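Local coordinates for hypothetical protein Atu0120 (Agrobacterium tumefaciens, PDB 2I6H) that is of unknown function, belongs to the bacterial DUF924 family and folds as an all-helical protein that was crystallised with calcium ions, at residues 59-62 and 63-66; 127-130 and 131-134. All coordinates share one frame; numbering follows the deposited sequence. Where two conformers were deposited one is given.

Both contacts are local and join residues a few positions apart along the chain. Contact 1 lies at a kink within the long helix 51-69, and contact 2 is the short turn 129-132 with the residues around it. Their centres are about 22 Å apart and they do not touch. Contact 2 is centred about 13 Å from the chain centre, contact 1 about 16 Å. Both pack apolar side chains on helices 29-41 and 80-97. Contact 1 keeps its charges on the outer side: partly exposed Arg62 stacks on a phenylalanine and bridges to exposed Asp63. In contact 2 the guanidinium holds backbone carbonyls. In each, a water bridges a carbonyl and the N four residues on.

Contact 1: 59-62 and 63-66; sequences DRFR and DAHF
Phe61 O accepts a hydrogen bond from His65 N at 2.9 Å, one turn further along the helix. The bond forms although the chain is kinked here. Asp63 N and Ala64 N lack the usual bond to the carbonyl four residues back, and for Ala64 a water stands in: Arg60 O accepts a hydrogen bond from water 1, which in turn accepts one from Ala64 N at 2.9 Å. Phe61 itself has a backbone psi of 11°, far from the usual helical value. With its bond to His65, helical bonding resumes at once. On the apolar side, Phe61 CB lies 4.3 Å from Ala64 CB.

Arg62 carries most of the side-chain contact. CG lies anti to the backbone N (chi1 178°), and the chain then bends at chi2. This brings the guanidinium back over the Phe66 ring. The two groups stack nearly flat, with planes 19° apart, and Arg62 CZ is 3.3 Å from Phe66 CD2. This is a cation-pi arrangement. At the guanidinium edge, Arg62 NH2 makes a salt bridge to Asp63 OD1 at 3.0 Å. It meets the anti side of the oxygen, which is tilted somewhat from the guanidinium plane, and the carboxylate stands upright to that plane. Ring and carboxylate together restrict how the guanidinium can turn. Arg62 O also accepts Phe66 N at 3.2 Å, so main chain and side chain tie the same two residues.

Helix 51-69 lies against two neighbours here. Phe61 and Ala64 pack on Leu30 of helix 29-41 and on Leu89 of helix 80-97. Phe61 also meets Phe37 edge-to-face. Arg62 touches Phe93 of helix 80-97, while Phe66 touches Phe98 in the loop beyond it.

Contact 2: 127-130 and 131-134; sequences VSED and LRVF
Leu131 closes the first turn after Ser128. Leu131 N donates to Ser128 O at 3.0 Å. The Leu131 side chain meets two residues. Leu131 CG and CD1 lie alongside Ser128 OG, both at 3.6 Å, and Leu131 CB is 4.1 Å from Val127 CG2. Beyond the turn, Leu131 packs on Trp38 of helix 29-41 and Leu84 of helix 80-97.

Arg132 folds back over the start of the turn. Its chain leaves CB opposite the backbone N (chi1 -160°) and turns back at chi3, which returns the guanidinium to Val127. There Arg132 NH2 donates to Val127 O at 2.8 Å, almost straight down the carbonyl bond but tilted from the guanidinium plane. One guanidinium face lies over Glu129 CA. Arg132 NE is bonded to Asp124 O, so two backbone carbonyls fix the group. The charges of Glu129 and Arg132 stay apart, with Glu129 OE2 5.1 Å from Arg132 NH1. Arg132 N bonds to Glu129 O at 3.3 Å and weakly to Ser128 O.

Val133 N reaches Glu129 O through water 2, which accepts from the N and donates to the O. The water thus fills the place of a direct helical bond. Phe134 N donates to Leu131 O, and the Phe134 ring meets Trp38 and Trp46 edge-to-face.

The Glu129 side chain lies about 4 Å from a bound calcium ion. Asp130 OD1 makes a weak hydrogen bond to Gly160 N of the second subunit. Bonds from i+3 N atoms to i carbonyls, as from Leu131 and Arg132, are typical of a short 3-10-like turn. Here that turn links helix 123-126 to the chain leading into helix 137-140.

Contact 1: 59-62 and 63-66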
loop_
_atom_site.group_PDB
_atom_site.type_symbol
_atom_site.label_atom_id
_atom_site.label_comp_id
_atom_site.label_asym_id
_atom_site.label_seq_id
_atom_site.Cartn_x
_atom_site.Cartn_y
_atom_site.Cartn_z
ATOM N N ASP A 59 -8.445 -23.284 -8.382
ATOM C CA ASP A 59 -9.601 -24.095 -8.759
ATOM C C ASP A 59 -10.336 -23.513 -9.970
ATOM O O ASP A 59 -10.705 -24.257 -10.896
ATOM C CB ASP A 59 -10.553 -24.271 -7.567
ATOM C CG ASP A 59 -11.767 -25.151 -7.889
ATOM O OD1 ASP A 59 -11.619 -26.212 -8.529
ATOM O OD2 ASP A 59 -12.887 -24.794 -7.458
ATOM N N ARG A 60 -10.546 -22.204 -9.972
ATOM C CA ARG A 60 -11.261 -21.522 -11.070
ATOM C C ARG A 60 -10.431 -21.470 -12.376
ATOM O O ARG A 60 -10.951 -21.804 -13.452
ATOM C CB ARG A 60 -11.647 -20.087 -10.660
ATOM C CG ARG A 60 -12.746 -19.982 -9.567
ATOM C CD ARG A 60 -14.159 -20.348 -10.010
ATOM N NE ARG A 60 -14.606 -19.786 -11.282
ATOM C CZ ARG A 60 -15.252 -18.631 -11.468
ATOM N NH1 ARG A 60 -15.547 -17.816 -10.458
ATOM N NH2 ARG A 60 -15.622 -18.289 -12.706
ATOM N N PHE A 61 -9.185 -21.015 -12.272
ATOM C CA PHE A 61 -8.489 -20.448 -13.433
ATOM C C PHE A 61 -7.144 -21.060 -13.802
ATOM O O PHE A 61 -6.431 -20.504 -14.640
ATOM C CB PHE A 61 -8.451 -18.904 -13.343
ATOM C CG PHE A 61 -9.821 -18.281 -13.250
ATOM C CD1 PHE A 61 -10.817 -18.607 -14.196
ATOM C CD2 PHE A 61 -10.126 -17.385 -12.217
ATOM C CE1 PHE A 61 -12.125 -18.061 -14.109
ATOM C CE2 PHE A 61 -11.397 -16.813 -12.111
ATOM C CZ PHE A 61 -12.414 -17.152 -13.065
ATOM N N ARG A 62 -6.795 -22.212 -13.197
ATOM C CA ARG A 62 -5.560 -22.892 -13.635
ATOM C C ARG A 62 -5.561 -23.116 -15.152
ATOM O O ARG A 62 -4.582 -22.799 -15.817
ATOM C CB ARG A 62 -5.317 -24.222 -12.895
ATOM C CG ARG A 62 -4.068 -24.945 -13.382
ATOM C CD ARG A 62 -4.440 -25.998 -14.435
ATOM N NE ARG A 62 -3.239 -26.700 -14.921
ATOM C CZ ARG A 62 -3.027 -27.063 -16.183
ATOM N NH1 ARG A 62 -1.872 -27.652 -16.501
ATOM N NH2 ARG A 62 -3.956 -26.866 -17.131
ATOM N N ASP A 63 -6.651 -23.661 -15.704
ATOM C CA ASP A 63 -6.685 -23.950 -17.158
ATOM C C ASP A 63 -6.509 -22.682 -17.989
ATOM O O ASP A 63 -5.795 -22.691 -18.999
ATOM C CB ASP A 63 -7.975 -24.690 -17.552
ATOM C CG ASP A 63 -7.968 -26.131 -17.105
ATOM O OD1 ASP A 63 -6.880 -26.652 -16.710
ATOM O OD2 ASP A 63 -9.056 -26.749 -17.119
ATOM N N ALA A 64 -7.176 -21.609 -17.549
ATOM C CA ALA A 64 -7.072 -20.314 -18.206
ATOM C C ALA A 64 -5.623 -19.819 -18.203
ATOM O O ALA A 64 -5.144 -19.296 -19.241
ATOM C CB ALA A 64 -7.997 -19.310 -17.552
ATOM N N HIS A 65 -4.924 -19.992 -17.062
ATOM C CA HIS A 65 -3.518 -19.575 -16.990
ATOM C C HIS A 65 -2.728 -20.243 -18.109
ATOM O O HIS A 65 -1.950 -19.570 -18.839
ATOM C CB HIS A 65 -2.838 -19.940 -15.662
ATOM C CG HIS A 65 -1.372 -19.603 -15.664
ATOM N ND1 HIS A 65 -0.373 -20.541 -15.882
ATOM C CD2 HIS A 65 -0.747 -18.409 -15.550
ATOM C CE1 HIS A 65 0.807 -19.928 -15.842
ATOM N NE2 HIS A 65 0.602 -18.633 -15.652
ATOM N N PHE A 66 -2.889 -21.563 -18.201
ATOM C CA PHE A 66 -2.128 -22.324 -19.186
ATOM C C PHE A 66 -2.468 -21.965 -20.636
ATOM O O PHE A 66 -1.564 -21.871 -21.479
ATOM C CB PHE A 66 -2.136 -23.816 -18.866
ATOM C CG PHE A 66 -1.176 -24.157 -17.746
ATOM C CD1 PHE A 66 0.182 -24.439 -18.030
ATOM C CD2 PHE A 66 -1.602 -24.130 -16.430
ATOM C CE1 PHE A 66 1.107 -24.702 -16.983
ATOM C CE2 PHE A 66 -0.701 -24.418 -15.394
ATOM C CZ PHE A 66 0.637 -24.682 -15.657
HETATM O O HOH W 1 -9.791 -21.964 -16.286
#

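Contact 2: 127-130 and 131-134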
loop_
_atom_site.group_PDB
_atom_site.type_symbol
_atom_site.label_atom_id
_atom_site.label_comp_id
_atom_site.label_asym_id
_atom_site.label_seq_id
_atom_site.Cartn_x
_atom_site.Cartn_y
_atom_site.Cartn_z
ATOM N N VAL A 127 -9.964 1.040 -17.651
ATOM C CA VAL A 127 -10.506 0.357 -16.444
ATOM C C VAL A 127 -10.541 1.356 -15.272
ATOM O O VAL A 127 -9.936 2.438 -15.339
ATOM C CB VAL A 127 -9.668 -0.926 -16.104
ATOM C CG1 VAL A 127 -9.536 -1.834 -17.354
ATOM C CG2 VAL A 127 -8.280 -0.544 -15.577
ATOM N N SER A 128 -11.236 0.999 -14.197
ATOM C CA SER A 128 -11.313 1.861 -13.031
ATOM C C SER A 128 -9.951 2.091 -12.387
ATOM O O SER A 128 -9.005 1.305 -12.527
ATOM C CB SER A 128 -12.289 1.290 -11.996
ATOM O OG SER A 128 -11.791 0.052 -11.546
ATOM N N GLU A 129 -9.872 3.177 -11.648
ATOM C CA GLU A 129 -8.631 3.560 -11.014
ATOM C C GLU A 129 -8.092 2.445 -10.103
ATOM O O GLU A 129 -6.898 2.198 -10.124
ATOM C CB GLU A 129 -8.813 4.881 -10.248
ATOM C CG GLU A 129 -7.506 5.489 -9.847
ATOM C CD GLU A 129 -7.660 6.820 -9.104
ATOM O OE1 GLU A 129 -8.807 7.185 -8.752
ATOM O OE2 GLU A 129 -6.607 7.461 -8.878
ATOM N N ASP A 130 -8.985 1.763 -9.368
ATOM C CA ASP A 130 -8.674 0.661 -8.438
ATOM C C ASP A 130 -7.988 -0.524 -9.119
ATOM O O ASP A 130 -7.255 -1.276 -8.484
ATOM C CB ASP A 130 -9.980 0.122 -7.829
ATOM C CG ASP A 130 -10.502 0.973 -6.678
ATOM O OD1 ASP A 130 -9.770 1.882 -6.246
ATOM O OD2 ASP A 130 -11.625 0.710 -6.182
ATOM N N LEU A 131 -8.327 -0.733 -10.399
ATOM C CA LEU A 131 -7.813 -1.895 -11.161
ATOM C C LEU A 131 -6.611 -1.569 -12.036
ATOM O O LEU A 131 -5.949 -2.454 -12.564
ATOM C CB LEU A 131 -8.927 -2.518 -12.007
ATOM C CG LEU A 131 -10.095 -3.156 -11.227
ATOM C CD1 LEU A 131 -11.212 -3.441 -12.201
ATOM C CD2 LEU A 131 -9.666 -4.431 -10.444
ATOM N N ARG A 132 -6.360 -0.286 -12.224
ATOM C CA ARG A 132 -5.288 0.167 -13.120
ATOM C C ARG A 132 -3.909 -0.425 -12.798
ATOM O O ARG A 132 -3.133 -0.765 -13.713
ATOM C CB ARG A 132 -5.263 1.698 -13.008
ATOM C CG ARG A 132 -4.607 2.402 -14.104
ATOM C CD ARG A 132 -5.224 3.849 -14.206
ATOM N NE ARG A 132 -6.621 3.896 -14.664
ATOM C CZ ARG A 132 -7.451 4.920 -14.451
ATOM N NH1 ARG A 132 -7.031 5.978 -13.767
ATOM N NH2 ARG A 132 -8.688 4.919 -14.915
ATOM N N VAL A 133 -3.590 -0.510 -11.507
ATOM C CA VAL A 133 -2.272 -0.985 -11.081
ATOM C C VAL A 133 -1.914 -2.389 -11.641
ATOM O O VAL A 133 -0.740 -2.724 -11.784
ATOM C CB VAL A 133 -2.102 -0.934 -9.540
ATOM C CG1 VAL A 133 -2.963 -1.966 -8.881
ATOM C CG2 VAL A 133 -0.572 -1.086 -9.164
ATOM N N PHE A 134 -2.931 -3.212 -11.907
ATOM C CA PHE A 134 -2.641 -4.558 -12.480
ATOM C C PHE A 134 -1.979 -4.575 -13.864
ATOM O O PHE A 134 -1.318 -5.573 -14.227
ATOM C CB PHE A 134 -3.864 -5.471 -12.321
ATOM C CG PHE A 134 -4.258 -5.589 -10.883
ATOM C CD1 PHE A 134 -3.451 -6.344 -10.025
ATOM C CD2 PHE A 134 -5.310 -4.818 -10.339
ATOM C CE1 PHE A 134 -3.707 -6.422 -8.651
ATOM C CE2 PHE A 134 -5.586 -4.876 -8.921
ATOM C CZ PHE A 134 -4.772 -5.685 -8.097
HETATM O O HOH W 2 -4.901 0.680 -9.226
#